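Local coordinates for hemolysin-related protein (Vibrio cholerae serotype O1, PDB 6MLT) that probably mediates biofilm adhesion as a secreted extracellular matrix protein, binding calcium and sodium ions through a beta-propeller and probably carbohydrate through a beta-prism lectin domain, at residues Gly90-Asp95 with Asn124-Gln129; Asp104-Gly109 with Asn131-Leu136; Ala152-Asn155 with Ile160-Leu163; Asp582-Ala585 with Ile589-Asn592. One frame throughout, in Å; residues are numbered along the deposited sequence.

Contact 1. Residues Gly90-Asp95 with Asn124-Gln129; sequences GGVIAD and NILDHQ
V92 and L126 supply the apolar part of this contact, their branched ends meeting tip to tip. CG2 of V92 lies 3.8 Å from CD2 of L126, while CG1 of V92 sits 4.1 Å from L126 CD1. With CG1 anti to the backbone N (chi1 176°), both valine methyls are turned to the leucine, so two branches face two branches. I73, on strand 71-76, touches both side chains and extends the patch. Strand 93-94 pairs with strand 71-76 in one antiparallel sheet, whereas strand 122-126 belongs to the next four-stranded sheet, consistent with a contact between adjacent blades of a beta-propeller. The polar part is indirect: a water donates to I93 O at 2.9 Å and accepts from N124 ND2 at 2.9 Å, spanning a gap of 4.5 Å between I93 O and N124 ND2. The other end of that amide, OD1, is bonded to Q135 NE2, which fixes which way the group is flipped. A third interaction shapes the chain after L126: Q129 N donates to D127 OD1 at 2.9 Å, making an Asx turn in which the donor stands 45° out of the carboxylate plane. The same oxygen also accepts from N131 N.

Contact 2. Residues Asp104-Gly109 with Asn131-Leu136; sequences DLDGDG and NIKKQL. With NA (sodium ion), chain D.
K133 reaches the sodium-binding loop with its ammonium end, its chain extended beyond CG, and NZ settles between the outer carboxylate oxygens of D106 and D108. The D106 bond is the shorter, with NZ donating to OD2 of D106 at 2.7 Å from a position 35° out of the carboxylate plane. D108 comes at the lysine from the opposite direction, placing its OD2 3.2 Å from K133 NZ in a second salt bridge. A water supplements that side, donating to D108 OD2 and accepting from K133 NZ at 3.0 Å. Each of the two aspartates divides its work: OD1 binds the sodium ion, at 2.3 Å for D106 OD1, while OD2 turns to the lysine. CG lies between the backbone N and carbonyl carbon in D106 (chi1 62°) and in D108 (chi1 70°), which swings both carboxylates to the ion. D104 OD1 binds it at 2.4 Å, and L110 O and E112 complete the site. E112 OE2 also accepts from K133 NZ. The loop joins strands 101-103 and 112-115, whereas K133 belongs to 132-137, an edge strand of the same four-stranded sheet, at a classic beta bulge where K133 and K134 both face I125 of strand 122-126.

Contact 3. Residues Ala152-Asn155 with Ile160-Leu163; sequences ADIN and IEIL. With NA (sodium ion), chain E.
E161 and the loop residues D153 and N155 converge on one sodium ion. Both carboxylate oxygens of the glutamate bind it, OE1 and OE2 of E161 each lying 2.4 Å from the metal. D153 OD1 adds a ligand at 2.4 Å and N155 OD1 another at 2.3 Å from the ion; D157 OD1 and N159 O, from the intervening loop, complete six oxygen ligands. These alternate positions resemble the EF-hand-type DxDxDG metal-binding loop, here in an FG-GAP-like repeat. The D153 and E161 carboxylate planes are turned 62° apart. A second shell steadies the ligands. The backbone N of I154 donates to E161 OE1 at 2.8 Å, nearly straight (158°) and nearly along the C-O axis, which, with the two-oxygen grip on sodium, restrains the carboxylate. A bend at chi2 (72°) brings this carboxylate back over the loop. Water joins its other oxygen, E161 OE2, at 2.7 Å to N155 ND2, while G156 N bonds to D153 OD1 and G158 N to D153 OD2. Farther out, A152 and E161 form an antiparallel hydrogen-bonded pair: E161 N donates to A152 O at 2.7 Å, and A152 N returns a bond to E161 O. CG1 of I154 packs at 3.7 Å from E161 CG, covering the aliphatic part of the glutamate. D153 OD1 and N155 OD1 approach within 3.0 Å without a hydrogen bond, a closeness that the shared cation accounts for. An all-oxygen site with three carboxylate residues suits a hard cation; a single sodium charge would be expected to offset only part of theirs.

Contact 4. Residues Asp582-Ala585 with Ile589-Asn592; sequences DINA and IPTN
D582 meets I589 and P590 mainly through its backbone. Its carbonyl O lies 3.5 Å from CG1 of I589, and CG2 and CD1 of that isoleucine also touch the same oxygen, so the carbonyl is wrapped by aliphatic carbon. The proline ring meets the peptide carbon, P590 CD lying 3.6 Å from D582 C. The carboxylate takes a longer path: a water sits 2.9 Å from D582 OD1 and 2.9 Å from P590 O, bridging the segments as a single molecule, though it has more acceptors in reach than protons to give. D582 OD1 also forms a salt bridge with R196, just before strand 197-200. At I583 the chains run closest, its CA being 4.7 Å from that of I589. CB is directed away, yet the chain turns back: CG1 is anti to the backbone N (chi1 -167°), and CD1 swings round to lie 4.0 Å from I589 CG1, the two side chains crossing at a slant. Next, N584 reaches back toward the proline ring from the opposite direction. Its OD1 packs 3.7 Å from P590 CG, while ND2 is bonded to T588 OG1, which sets the turn of the amide. No direct hydrogen bond joins the two segments; carbon contacts and one water do the work. This irregular chain reversal follows strand 553-559, and I583 and I589 pack on A103 of strand 101-103, with I589 also on L151 of strand 150-152. This is consistent with a C-terminal segment packed against the first strands, probably the inner ones, of two successive beta-propeller blades.

Contacts 1 and 2 share one sheet: I125 O lies 2.8 Å from K133 N and I125 N 2.8 Å from K134 O, probable hydrogen bonds between neighbouring strands 122-126 and 132-137. Contacts 2 and 3 hold sodium-binding loops of like pattern, each between the first two strands of a four-stranded sheet, probably in successive blades; their centres are 14 Å apart, and L105 CD2 packs on I160 CG2 at 3.7 Å. Contact 4 binds neither ion but lies against contact 3, where I160 CD1 is 3.7 Å from I589 CG2; the I589 side chain is about 8 Å from a bound sodium. Contact 4 stays about 5 Å, nearest atoms, from contact 2. Contact 1 lies farthest from contact 4, with centres 23 Å apart.

Contact 1. Residues Gly90-Asp95 with Asn124-Gln129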
loop_
_atom_site.group_PDB
_atom_site.type_symbol
_atom_site.label_atom_id
_atom_site.label_comp_id
_atom_site.label_asym_id
_atom_site.label_seq_id
_atom_site.Cartn_x
_atom_site.Cartn_y
_atom_site.Cartn_z
ATOM N N GLY A 90 -9.628 0.714 36.684
ATOM C CA GLY A 90 -9.841 -0.714 36.752
ATOM C C GLY A 90 -9.522 -1.466 35.479
ATOM O O GLY A 90 -9.744 -2.683 35.427
ATOM N N GLY A 91 -9.009 -0.794 34.457
ATOM C CA GLY A 91 -8.680 -1.449 33.200
ATOM C C GLY A 91 -9.853 -1.477 32.241
ATOM O O GLY A 91 -11.017 -1.437 32.632
ATOM N N VAL A 92 -9.534 -1.548 30.953
ATOM C CA VAL A 92 -10.530 -1.593 29.890
ATOM C C VAL A 92 -10.431 -2.942 29.195
ATOM O O VAL A 92 -9.347 -3.339 28.747
ATOM C CB VAL A 92 -10.333 -0.445 28.884
ATOM C CG1 VAL A 92 -11.323 -0.565 27.723
ATOM C CG2 VAL A 92 -10.490 0.900 29.592
ATOM N N ILE A 93 -11.559 -3.638 29.102
ATOM C CA ILE A 93 -11.622 -4.947 28.457
ATOM C C ILE A 93 -11.869 -4.762 26.964
ATOM O O ILE A 93 -12.772 -4.022 26.550
ATOM C CB ILE A 93 -12.718 -5.824 29.094
ATOM C CG1 ILE A 93 -12.421 -6.073 30.578
ATOM C CG2 ILE A 93 -12.849 -7.154 28.345
ATOM C CD1 ILE A 93 -11.163 -6.870 30.828
ATOM N N ALA A 94 -11.055 -5.430 26.155
ATOM C CA ALA A 94 -11.265 -5.527 24.721
ATOM C C ALA A 94 -11.102 -6.982 24.314
ATOM O O ALA A 94 -10.507 -7.786 25.038
ATOM C CB ALA A 94 -10.277 -4.656 23.941
ATOM N N ASP A 95 -11.635 -7.333 23.148
ATOM C CA ASP A 95 -11.394 -8.678 22.656
ATOM C C ASP A 95 -9.895 -8.887 22.467
ATOM O O ASP A 95 -9.177 -7.993 22.015
ATOM C CB ASP A 95 -12.129 -8.933 21.349
ATOM C CG ASP A 95 -12.219 -10.415 21.036
ATOM O OD1 ASP A 95 -13.105 -11.084 21.605
ATOM O OD2 ASP A 95 -11.376 -10.917 20.262
ATOM N N ASN A 124 -15.681 1.285 22.403
ATOM C CA ASN A 124 -15.042 2.120 23.408
ATOM C C ASN A 124 -13.899 2.899 22.781
ATOM O O ASN A 124 -13.035 2.318 22.122
ATOM C CB ASN A 124 -14.524 1.270 24.565
ATOM C CG ASN A 124 -15.643 0.633 25.339
ATOM O OD1 ASN A 124 -16.613 1.301 25.703
ATOM N ND2 ASN A 124 -15.542 -0.672 25.564
ATOM N N ILE A 125 -13.887 4.208 23.000
ATOM C CA ILE A 125 -12.825 5.059 22.493
ATOM C C ILE A 125 -12.115 5.667 23.695
ATOM O O ILE A 125 -12.697 6.479 24.426
ATOM C CB ILE A 125 -13.364 6.132 21.539
ATOM C CG1 ILE A 125 -14.140 5.441 20.405
ATOM C CG2 ILE A 125 -12.216 6.983 20.997
ATOM C CD1 ILE A 125 -14.764 6.376 19.392
ATOM N N LEU A 126 -10.864 5.259 23.907
ATOM C CA LEU A 126 -10.068 5.721 25.037
ATOM C C LEU A 126 -9.196 6.901 24.629
ATOM O O LEU A 126 -8.793 7.025 23.466
ATOM C CB LEU A 126 -9.167 4.605 25.561
ATOM C CG LEU A 126 -9.802 3.238 25.821
ATOM C CD1 LEU A 126 -8.755 2.284 26.379
ATOM C CD2 LEU A 126 -10.969 3.357 26.771
ATOM N N ASP A 127 -8.888 7.758 25.606
ATOM C CA ASP A 127 -7.852 8.764 25.431
ATOM C C ASP A 127 -6.481 8.118 25.622
ATOM O O ASP A 127 -6.362 6.924 25.918
ATOM C CB ASP A 127 -8.073 9.949 26.379
ATOM C CG ASP A 127 -7.897 9.599 27.873
ATOM O OD1 ASP A 127 -7.219 8.607 28.231
ATOM O OD2 ASP A 127 -8.448 10.361 28.701
ATOM N N HIS A 128 -5.426 8.920 25.455
ATOM C CA HIS A 128 -4.066 8.383 25.429
ATOM C C HIS A 128 -3.601 7.875 26.788
ATOM O O HIS A 128 -2.530 7.265 26.869
ATOM C CB HIS A 128 -3.086 9.446 24.911
ATOM C CG HIS A 128 -2.849 10.568 25.874
ATOM N ND1 HIS A 128 -1.701 10.671 26.629
ATOM C CD2 HIS A 128 -3.615 11.632 26.210
ATOM C CE1 HIS A 128 -1.767 11.753 27.385
ATOM N NE2 HIS A 128 -2.918 12.355 27.150
ATOM N N GLN A 129 -4.369 8.105 27.844
ATOM C CA GLN A 129 -4.056 7.600 29.170
ATOM C C GLN A 129 -4.849 6.349 29.529
ATOM O O GLN A 129 -4.727 5.856 30.655
ATOM C CB GLN A 129 -4.308 8.697 30.211
ATOM C CG GLN A 129 -3.410 9.908 30.015
ATOM C CD GLN A 129 -3.703 11.033 30.999
ATOM O OE1 GLN A 129 -4.857 11.310 31.322
ATOM N NE2 GLN A 129 -2.654 11.685 31.476
HETATM O O HOH W 1 -13.428 -2.303 24.334
#

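Contact 2. Residues Asp104-Gly109 with Asn131-Leu136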
loop_
_atom_site.group_PDB
_atom_site.type_symbol
_atom_site.label_atom_id
_atom_site.label_comp_id
_atom_site.label_asym_id
_atom_site.label_seq_id
_atom_site.Cartn_x
_atom_site.Cartn_y
_atom_site.Cartn_z
ATOM N N ASP A 104 -5.556 10.050 16.064
ATOM C CA ASP A 104 -6.073 11.304 16.606
ATOM C C ASP A 104 -7.375 11.603 15.874
ATOM O O ASP A 104 -7.372 12.151 14.771
ATOM C CB ASP A 104 -5.058 12.429 16.440
ATOM C CG ASP A 104 -5.533 13.752 17.033
ATOM O OD1 ASP A 104 -6.672 13.828 17.551
ATOM O OD2 ASP A 104 -4.750 14.722 16.983
ATOM N N LEU A 105 -8.493 11.223 16.488
ATOM C CA LEU A 105 -9.775 11.247 15.796
ATOM C C LEU A 105 -10.434 12.619 15.831
ATOM O O LEU A 105 -11.175 12.965 14.904
ATOM C CB LEU A 105 -10.709 10.205 16.412
ATOM C CG LEU A 105 -10.259 8.746 16.279
ATOM C CD1 LEU A 105 -11.185 7.826 17.067
ATOM C CD2 LEU A 105 -10.212 8.334 14.830
ATOM N N ASP A 106 -10.192 13.408 16.875
ATOM C CA ASP A 106 -10.829 14.710 17.018
ATOM C C ASP A 106 -9.884 15.872 16.764
ATOM O O ASP A 106 -10.305 17.027 16.874
ATOM C CB ASP A 106 -11.459 14.847 18.412
ATOM C CG ASP A 106 -10.443 14.761 19.541
ATOM O OD1 ASP A 106 -9.247 14.508 19.284
ATOM O OD2 ASP A 106 -10.857 14.950 20.704
ATOM N N GLY A 107 -8.626 15.604 16.425
ATOM C CA GLY A 107 -7.707 16.662 16.049
ATOM C C GLY A 107 -7.190 17.506 17.195
ATOM O O GLY A 107 -6.810 18.660 16.976
ATOM N N ASP A 108 -7.150 16.964 18.413
ATOM C CA ASP A 108 -6.630 17.702 19.556
ATOM C C ASP A 108 -5.151 17.426 19.806
ATOM O O ASP A 108 -4.604 17.905 20.803
ATOM C CB ASP A 108 -7.455 17.393 20.817
ATOM C CG ASP A 108 -7.246 15.980 21.345
ATOM O OD1 ASP A 108 -6.531 15.182 20.704
ATOM O OD2 ASP A 108 -7.809 15.674 22.421
ATOM N N GLY A 109 -4.490 16.688 18.914
ATOM C CA GLY A 109 -3.085 16.373 19.057
ATOM C C GLY A 109 -2.779 15.145 19.889
ATOM O O GLY A 109 -1.597 14.851 20.115
ATOM N N ASN A 131 -8.251 6.052 29.522
ATOM C CA ASN A 131 -9.548 6.343 30.108
ATOM C C ASN A 131 -10.591 6.558 29.020
ATOM O O ASN A 131 -10.301 7.100 27.949
ATOM C CB ASN A 131 -9.464 7.575 31.002
ATOM C CG ASN A 131 -8.665 7.316 32.252
ATOM O OD1 ASN A 131 -8.889 6.320 32.946
ATOM N ND2 ASN A 131 -7.706 8.183 32.532
ATOM N N ILE A 132 -11.821 6.146 29.324
ATOM C CA ILE A 132 -12.902 6.239 28.354
ATOM C C ILE A 132 -13.138 7.697 27.998
ATOM O O ILE A 132 -13.194 8.571 28.870
ATOM C CB ILE A 132 -14.179 5.583 28.905
ATOM C CG1 ILE A 132 -15.284 5.584 27.847
ATOM C CG2 ILE A 132 -14.662 6.309 30.159
ATOM C CD1 ILE A 132 -14.965 4.726 26.634
ATOM N N LYS A 133 -13.279 7.962 26.705
ATOM C CA LYS A 133 -13.538 9.299 26.189
ATOM C C LYS A 133 -14.849 9.366 25.422
ATOM O O LYS A 133 -15.646 10.283 25.650
ATOM C CB LYS A 133 -12.370 9.735 25.290
ATOM C CG LYS A 133 -12.541 11.093 24.628
ATOM C CD LYS A 133 -11.235 11.528 23.979
ATOM C CE LYS A 133 -11.407 12.767 23.127
ATOM N NZ LYS A 133 -10.093 13.400 22.813
ATOM N N LYS A 134 -15.092 8.417 24.519
ATOM C CA LYS A 134 -16.361 8.322 23.814
ATOM C C LYS A 134 -16.799 6.869 23.751
ATOM O O LYS A 134 -15.985 5.941 23.827
ATOM C CB LYS A 134 -16.283 8.887 22.388
ATOM C CG LYS A 134 -16.146 10.392 22.316
ATOM C CD LYS A 134 -16.665 10.942 20.982
ATOM C CE LYS A 134 -18.192 10.892 20.913
ATOM N NZ LYS A 134 -18.728 11.557 19.700
ATOM N N GLN A 135 -18.110 6.686 23.611
ATOM C CA GLN A 135 -18.702 5.382 23.375
ATOM C C GLN A 135 -19.731 5.509 22.263
ATOM O O GLN A 135 -20.463 6.502 22.190
ATOM C CB GLN A 135 -19.347 4.820 24.648
ATOM C CG GLN A 135 -18.333 4.490 25.735
ATOM C CD GLN A 135 -18.970 3.914 26.980
ATOM O OE1 GLN A 135 -19.742 4.585 27.655
ATOM N NE2 GLN A 135 -18.648 2.663 27.291
ATOM N N LEU A 136 -19.764 4.509 21.388
ATOM C CA LEU A 136 -20.719 4.442 20.285
ATOM C C LEU A 136 -21.466 3.120 20.387
ATOM O O LEU A 136 -20.842 2.053 20.407
ATOM C CB LEU A 136 -20.021 4.544 18.928
ATOM C CG LEU A 136 -18.944 5.616 18.764
ATOM C CD1 LEU A 136 -18.266 5.466 17.409
ATOM C CD2 LEU A 136 -19.523 7.014 18.929
HETATM NA NA NA D . -7.376 13.210 19.751
HETATM O O HOH W 2 -7.440 13.447 24.292
#

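Contact 3. Residues Ala152-Asn155 with Ile160-Leu163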
loop_
_atom_site.group_PDB
_atom_site.type_symbol
_atom_site.label_atom_id
_atom_site.label_comp_id
_atom_site.label_asym_id
_atom_site.label_seq_id
_atom_site.Cartn_x
_atom_site.Cartn_y
_atom_site.Cartn_z
ATOM N N ALA A 152 -10.772 5.569 8.800
ATOM C CA ALA A 152 -10.560 6.340 7.581
ATOM C C ALA A 152 -11.655 7.381 7.436
ATOM O O ALA A 152 -12.769 7.207 7.941
ATOM C CB ALA A 152 -10.535 5.440 6.340
ATOM N N ASP A 153 -11.326 8.469 6.738
ATOM C CA ASP A 153 -12.331 9.425 6.281
ATOM C C ASP A 153 -12.792 8.944 4.913
ATOM O O ASP A 153 -12.123 9.176 3.902
ATOM C CB ASP A 153 -11.765 10.839 6.218
ATOM C CG ASP A 153 -12.799 11.873 5.748
ATOM O OD1 ASP A 153 -13.934 11.495 5.375
ATOM O OD2 ASP A 153 -12.471 13.078 5.764
ATOM N N ILE A 154 -13.946 8.270 4.874
ATOM C CA ILE A 154 -14.346 7.562 3.662
ATOM C C ILE A 154 -15.192 8.408 2.727
ATOM O O ILE A 154 -15.385 8.014 1.567
ATOM C CB ILE A 154 -15.098 6.260 4.002
ATOM C CG1 ILE A 154 -16.400 6.562 4.762
ATOM C CG2 ILE A 154 -14.186 5.327 4.790
ATOM C CD1 ILE A 154 -17.197 5.328 5.139
ATOM N N ASN A 155 -15.698 9.555 3.185
ATOM C CA ASN A 155 -16.485 10.446 2.344
ATOM C C ASN A 155 -15.871 11.829 2.188
ATOM O O ASN A 155 -16.450 12.666 1.491
ATOM C CB ASN A 155 -17.914 10.591 2.890
ATOM C CG ASN A 155 -17.959 11.116 4.323
ATOM O OD1 ASN A 155 -16.940 11.503 4.903
ATOM N ND2 ASN A 155 -19.154 11.133 4.894
ATOM N N ILE A 160 -13.908 11.335 10.827
ATOM C CA ILE A 160 -13.303 10.013 10.678
ATOM C C ILE A 160 -14.365 8.948 10.895
ATOM O O ILE A 160 -15.119 8.997 11.878
ATOM C CB ILE A 160 -12.132 9.812 11.654
ATOM C CG1 ILE A 160 -11.124 10.957 11.535
ATOM C CG2 ILE A 160 -11.451 8.468 11.392
ATOM C CD1 ILE A 160 -10.636 11.224 10.123
ATOM N N GLU A 161 -14.412 7.978 9.990
ATOM C CA GLU A 161 -15.308 6.842 10.100
ATOM C C GLU A 161 -14.573 5.631 10.663
ATOM O O GLU A 161 -13.354 5.483 10.515
ATOM C CB GLU A 161 -15.924 6.502 8.740
ATOM C CG GLU A 161 -17.027 7.475 8.313
ATOM C CD GLU A 161 -16.495 8.851 7.914
ATOM O OE1 GLU A 161 -15.565 8.914 7.079
ATOM O OE2 GLU A 161 -17.007 9.869 8.437
ATOM N N ILE A 162 -15.337 4.764 11.314
ATOM C CA ILE A 162 -14.836 3.579 11.996
ATOM C C ILE A 162 -15.471 2.372 11.318
ATOM O O ILE A 162 -16.700 2.224 11.331
ATOM C CB ILE A 162 -15.173 3.627 13.498
ATOM C CG1 ILE A 162 -14.488 4.830 14.149
ATOM C CG2 ILE A 162 -14.766 2.348 14.200
ATOM C CD1 ILE A 162 -15.035 5.181 15.530
ATOM N N LEU A 163 -14.645 1.531 10.700
ATOM C CA LEU A 163 -15.111 0.343 9.993
ATOM C C LEU A 163 -14.946 -0.853 10.926
ATOM O O LEU A 163 -13.825 -1.323 11.147
ATOM C CB LEU A 163 -14.331 0.138 8.695
ATOM C CG LEU A 163 -13.951 1.370 7.875
ATOM C CD1 LEU A 163 -13.166 0.941 6.634
ATOM C CD2 LEU A 163 -15.160 2.164 7.482
HETATM NA NA NA E . -15.767 11.283 6.908
HETATM O O HOH W 3 -19.407 11.148 8.073
#

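Contact 4. Residues Asp582-Ala585 with Ile589-Asn592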
loop_
_atom_site.group_PDB
_atom_site.type_symbol
_atom_site.label_atom_id
_atom_site.label_comp_id
_atom_site.label_asym_id
_atom_site.label_seq_id
_atom_site.Cartn_x
_atom_site.Cartn_y
_atom_site.Cartn_z
ATOM N N ASP A 582 -3.512 5.981 5.196
ATOM C CA ASP A 582 -4.611 6.443 6.033
ATOM C C ASP A 582 -4.147 7.002 7.369
ATOM O O ASP A 582 -4.973 7.189 8.269
ATOM C CB ASP A 582 -5.610 5.306 6.266
ATOM C CG ASP A 582 -6.697 5.262 5.210
ATOM O OD1 ASP A 582 -7.129 6.349 4.766
ATOM O OD2 ASP A 582 -7.118 4.148 4.824
ATOM N N ILE A 583 -2.857 7.286 7.525
ATOM C CA ILE A 583 -2.360 7.806 8.794
ATOM C C ILE A 583 -1.142 8.678 8.525
ATOM O O ILE A 583 -0.291 8.349 7.692
ATOM C CB ILE A 583 -2.047 6.652 9.776
ATOM C CG1 ILE A 583 -1.827 7.188 11.190
ATOM C CG2 ILE A 583 -0.833 5.845 9.312
ATOM C CD1 ILE A 583 -3.091 7.659 11.866
ATOM N N ASN A 584 -1.083 9.811 9.215
ATOM C CA ASN A 584 0.103 10.648 9.238
ATOM C C ASN A 584 0.976 10.271 10.433
ATOM O O ASN A 584 0.541 9.579 11.357
ATOM C CB ASN A 584 -0.288 12.123 9.302
ATOM C CG ASN A 584 -1.127 12.563 8.105
ATOM O OD1 ASN A 584 -0.857 12.182 6.968
ATOM N ND2 ASN A 584 -2.153 13.366 8.365
ATOM N N ALA A 585 2.229 10.732 10.405
ATOM C CA ALA A 585 3.177 10.351 11.449
ATOM C C ALA A 585 2.704 10.804 12.826
ATOM O O ALA A 585 2.909 10.100 13.825
ATOM C CB ALA A 585 4.557 10.930 11.139
ATOM N N ILE A 589 -5.446 11.631 10.599
ATOM C CA ILE A 589 -5.909 10.849 9.455
ATOM C C ILE A 589 -6.191 11.810 8.306
ATOM O O ILE A 589 -6.926 12.785 8.499
ATOM C CB ILE A 589 -7.160 10.020 9.802
ATOM C CG1 ILE A 589 -6.746 8.891 10.766
ATOM C CG2 ILE A 589 -7.830 9.475 8.524
ATOM C CD1 ILE A 589 -7.770 7.808 10.965
ATOM N N PRO A 590 -5.644 11.584 7.110
ATOM C CA PRO A 590 -5.887 12.525 6.009
ATOM C C PRO A 590 -7.338 12.500 5.549
ATOM O O PRO A 590 -8.017 11.473 5.598
ATOM C CB PRO A 590 -4.951 12.034 4.898
ATOM C CG PRO A 590 -4.034 11.048 5.534
ATOM C CD PRO A 590 -4.771 10.473 6.693
ATOM N N THR A 591 -7.803 13.658 5.076
ATOM C CA THR A 591 -9.173 13.773 4.585
ATOM C C THR A 591 -9.325 13.157 3.199
ATOM O O THR A 591 -10.324 12.481 2.926
ATOM C CB THR A 591 -9.601 15.243 4.560
ATOM O OG1 THR A 591 -9.547 15.779 5.888
ATOM C CG2 THR A 591 -11.019 15.395 4.016
ATOM N N ASN A 592 -8.353 13.397 2.299
ATOM C CA ASN A 592 -8.358 12.828 0.944
ATOM C C ASN A 592 -6.933 12.358 0.634
ATOM O O ASN A 592 -6.164 13.029 -0.058
ATOM C CB ASN A 592 -8.852 13.836 -0.096
ATOM C CG ASN A 592 -10.299 14.234 0.115
ATOM O OD1 ASN A 592 -11.219 13.476 -0.198
ATOM N ND2 ASN A 592 -10.510 15.434 0.635
HETATM O O HOH W 4 -8.736 8.647 5.339
#